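Local atomic coordinates of thyroid hormone-inducible hepatic protein (Mus musculus, PDB entry 3ONT), a protein that takes part in regulating lipogenesis, especially in the lactating mammary gland, and may also act as a transcriptional coactivator. Residues Asp20-Val25 with Thr63-Ile68. Numbering follows the deposited sequence.
Sequences DRYSAV and TMLKSI
With CG anti to the backbone N (chi1 178°), Tyr22 extends its ring straight from helix 15-32 toward helix 58-73, where it meets Leu65 and Ile68. Ile68 has the same relation between CG2 and its own backbone N, and that methyl comes up against the ring while CG1 takes the place beside the N. The hydroxyl at the end of the ring does the gripping: Tyr22 OH donates a hydrogen bond to Leu65 O, 2.8 Å away. The donor reaches this carbonyl at a C=O...O angle of 114°, tilted 19° from the carbonyl plane, a markedly bent approach suited to a helix carbonyl, whose oxygen points along the helix while the tyrosine arrives from the flank. Leu65 O in turn sits at the edge of the ring, near its plane.

Aliphatic groups of Leu65 and Ile68 flank the same hydroxyl. Leu65 CD2 lies 3.7 Å from Tyr22 OH, and Ile68 CB approaches that oxygen to 3.8 Å. Ile68 also crosses the tyrosine side chain at about a right angle, its CG2 packing 3.9 Å from Tyr22 CE2. Tyrosine fits this place because its rigid ring covers the distance between helices whose nearest CA atoms here, those of Tyr22 and Leu65, are 9.4 Å apart, and its hydroxyl finds an acceptor in a buried contact. The branched side chains of leucine and isoleucine supply the aliphatic carbons that pack beside it.

Ile68 also touches Phe119 of helix 115-147, and both Tyr22 and Ile68 pack on the second subunit, against its Thr134 and Leu133 respectively. The contact thus joins two helices at the dimer interface, an aromatic side chain bridging to a neighbouring helix backbone within the helical bundle of the Spot 14 homodimer.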
loop_
_atom_site.group_PDB
_atom_site.type_symbol
_atom_site.label_atom_id
_atom_site.label_comp_id
_atom_site.label_asym_id
_atom_site.label_seq_id
_atom_site.Cartn_x
_atom_site.Cartn_y
_atom_site.Cartn_z
ATOM N N ASP A 20 -3.488 -3.505 -10.818
ATOM C CA ASP A 20 -3.489 -4.397 -11.964
ATOM C C ASP A 20 -3.430 -3.742 -13.342
ATOM O O ASP A 20 -3.221 -4.437 -14.327
ATOM C CB ASP A 20 -4.440 -5.604 -11.836
ATOM C CG ASP A 20 -5.886 -5.222 -11.817
ATOM O OD1 ASP A 20 -6.351 -4.586 -12.794
ATOM O OD2 ASP A 20 -6.566 -5.602 -10.836
ATOM N N ARG A 21 -3.554 -2.415 -13.401
ATOM C CA ARG A 21 -3.175 -1.684 -14.610
ATOM C C ARG A 21 -1.649 -1.802 -14.777
ATOM O O ARG A 21 -1.137 -2.079 -15.872
ATOM C CB ARG A 21 -3.573 -0.225 -14.521
ATOM C CG ARG A 21 -4.059 0.306 -15.829
ATOM C CD ARG A 21 -3.697 1.780 -16.050
ATOM N NE ARG A 21 -3.509 2.051 -17.488
ATOM C CZ ARG A 21 -2.817 3.078 -17.993
ATOM N NH1 ARG A 21 -2.234 3.962 -17.186
ATOM N NH2 ARG A 21 -2.701 3.216 -19.315
ATOM N N TYR A 22 -0.934 -1.634 -13.667
ATOM C CA TYR A 22 0.500 -1.786 -13.663
ATOM C C TYR A 22 0.897 -3.190 -14.088
ATOM O O TYR A 22 1.746 -3.369 -14.981
ATOM C CB TYR A 22 1.075 -1.474 -12.295
ATOM C CG TYR A 22 2.563 -1.675 -12.243
ATOM C CD1 TYR A 22 3.433 -0.729 -12.793
ATOM C CD2 TYR A 22 3.106 -2.802 -11.646
ATOM C CE1 TYR A 22 4.799 -0.910 -12.756
ATOM C CE2 TYR A 22 4.474 -2.978 -11.590
ATOM C CZ TYR A 22 5.310 -2.030 -12.154
ATOM O OH TYR A 22 6.667 -2.224 -12.118
ATOM N N SER A 23 0.267 -4.178 -13.459
ATOM C CA SER A 23 0.538 -5.570 -13.757
ATOM C C SER A 23 0.248 -5.901 -15.221
ATOM O O SER A 23 0.952 -6.716 -15.827
ATOM C CB SER A 23 -0.299 -6.465 -12.855
ATOM O OG SER A 23 -0.030 -7.826 -13.119
ATOM N N ALA A 24 -0.781 -5.276 -15.789
ATOM C CA ALA A 24 -1.133 -5.545 -17.188
ATOM C C ALA A 24 -0.084 -4.917 -18.098
ATOM O O ALA A 24 0.353 -5.535 -19.050
ATOM C CB ALA A 24 -2.524 -5.030 -17.532
ATOM N N VAL A 25 0.343 -3.700 -17.784
ATOM C CA VAL A 25 1.319 -3.024 -18.618
ATOM C C VAL A 25 2.676 -3.745 -18.567
ATOM O O VAL A 25 3.343 -3.926 -19.595
ATOM C CB VAL A 25 1.424 -1.545 -18.229
ATOM C CG1 VAL A 25 2.653 -0.903 -18.849
ATOM C CG2 VAL A 25 0.171 -0.824 -18.692
ATOM N N THR A 63 14.426 -4.606 -15.445
ATOM C CA THR A 63 14.483 -5.592 -14.380
ATOM C C THR A 63 13.731 -5.148 -13.125
ATOM O O THR A 63 12.986 -5.935 -12.529
ATOM C CB THR A 63 15.927 -5.900 -14.068
ATOM O OG1 THR A 63 16.458 -6.579 -15.198
ATOM C CG2 THR A 63 16.075 -6.804 -12.882
HETATM N N MSE A 64 13.908 -3.892 -12.731
HETATM C CA MSE A 64 13.251 -3.372 -11.543
HETATM C C MSE A 64 11.734 -3.409 -11.723
HETATM O O MSE A 64 11.006 -3.854 -10.832
HETATM C CB MSE A 64 13.730 -1.955 -11.239
HETATM C CG MSE A 64 13.198 -1.418 -9.923
HETATM SE SE MSE A 64 13.495 0.510 -9.622
HETATM C CE MSE A 64 12.273 1.182 -11.005
ATOM N N LEU A 65 11.274 -2.931 -12.878
ATOM C CA LEU A 65 9.867 -2.937 -13.212
ATOM C C LEU A 65 9.293 -4.341 -13.038
ATOM O O LEU A 65 8.261 -4.512 -12.386
ATOM C CB LEU A 65 9.668 -2.445 -14.639
ATOM C CG LEU A 65 9.931 -0.963 -14.916
ATOM C CD1 LEU A 65 9.780 -0.693 -16.395
ATOM C CD2 LEU A 65 8.988 -0.089 -14.124
ATOM N N LYS A 66 9.979 -5.350 -13.579
ATOM C CA LYS A 66 9.536 -6.733 -13.445
ATOM C C LYS A 66 9.525 -7.163 -12.001
ATOM O O LYS A 66 8.644 -7.905 -11.549
ATOM C CB LYS A 66 10.420 -7.673 -14.245
ATOM C CG LYS A 66 10.066 -7.713 -15.726
ATOM C CD LYS A 66 11.281 -8.053 -16.574
ATOM C CE LYS A 66 11.701 -9.524 -16.509
ATOM N NZ LYS A 66 13.183 -9.574 -16.686
ATOM N N SER A 67 10.496 -6.676 -11.258
ATOM C CA SER A 67 10.669 -7.137 -9.897
ATOM C C SER A 67 9.552 -6.606 -8.975
ATOM O O SER A 67 9.037 -7.320 -8.107
ATOM C CB SER A 67 12.047 -6.736 -9.422
ATOM O OG SER A 67 12.214 -7.131 -8.094
ATOM N N ILE A 68 9.170 -5.354 -9.186
ATOM C CA ILE A 68 8.059 -4.760 -8.481
ATOM C C ILE A 68 6.760 -5.448 -8.902
ATOM O O ILE A 68 5.913 -5.763 -8.070
ATOM C CB ILE A 68 8.004 -3.266 -8.764
ATOM C CG1 ILE A 68 9.189 -2.582 -8.077
ATOM C CG2 ILE A 68 6.657 -2.687 -8.344
ATOM C CD1 ILE A 68 9.272 -1.119 -8.336
#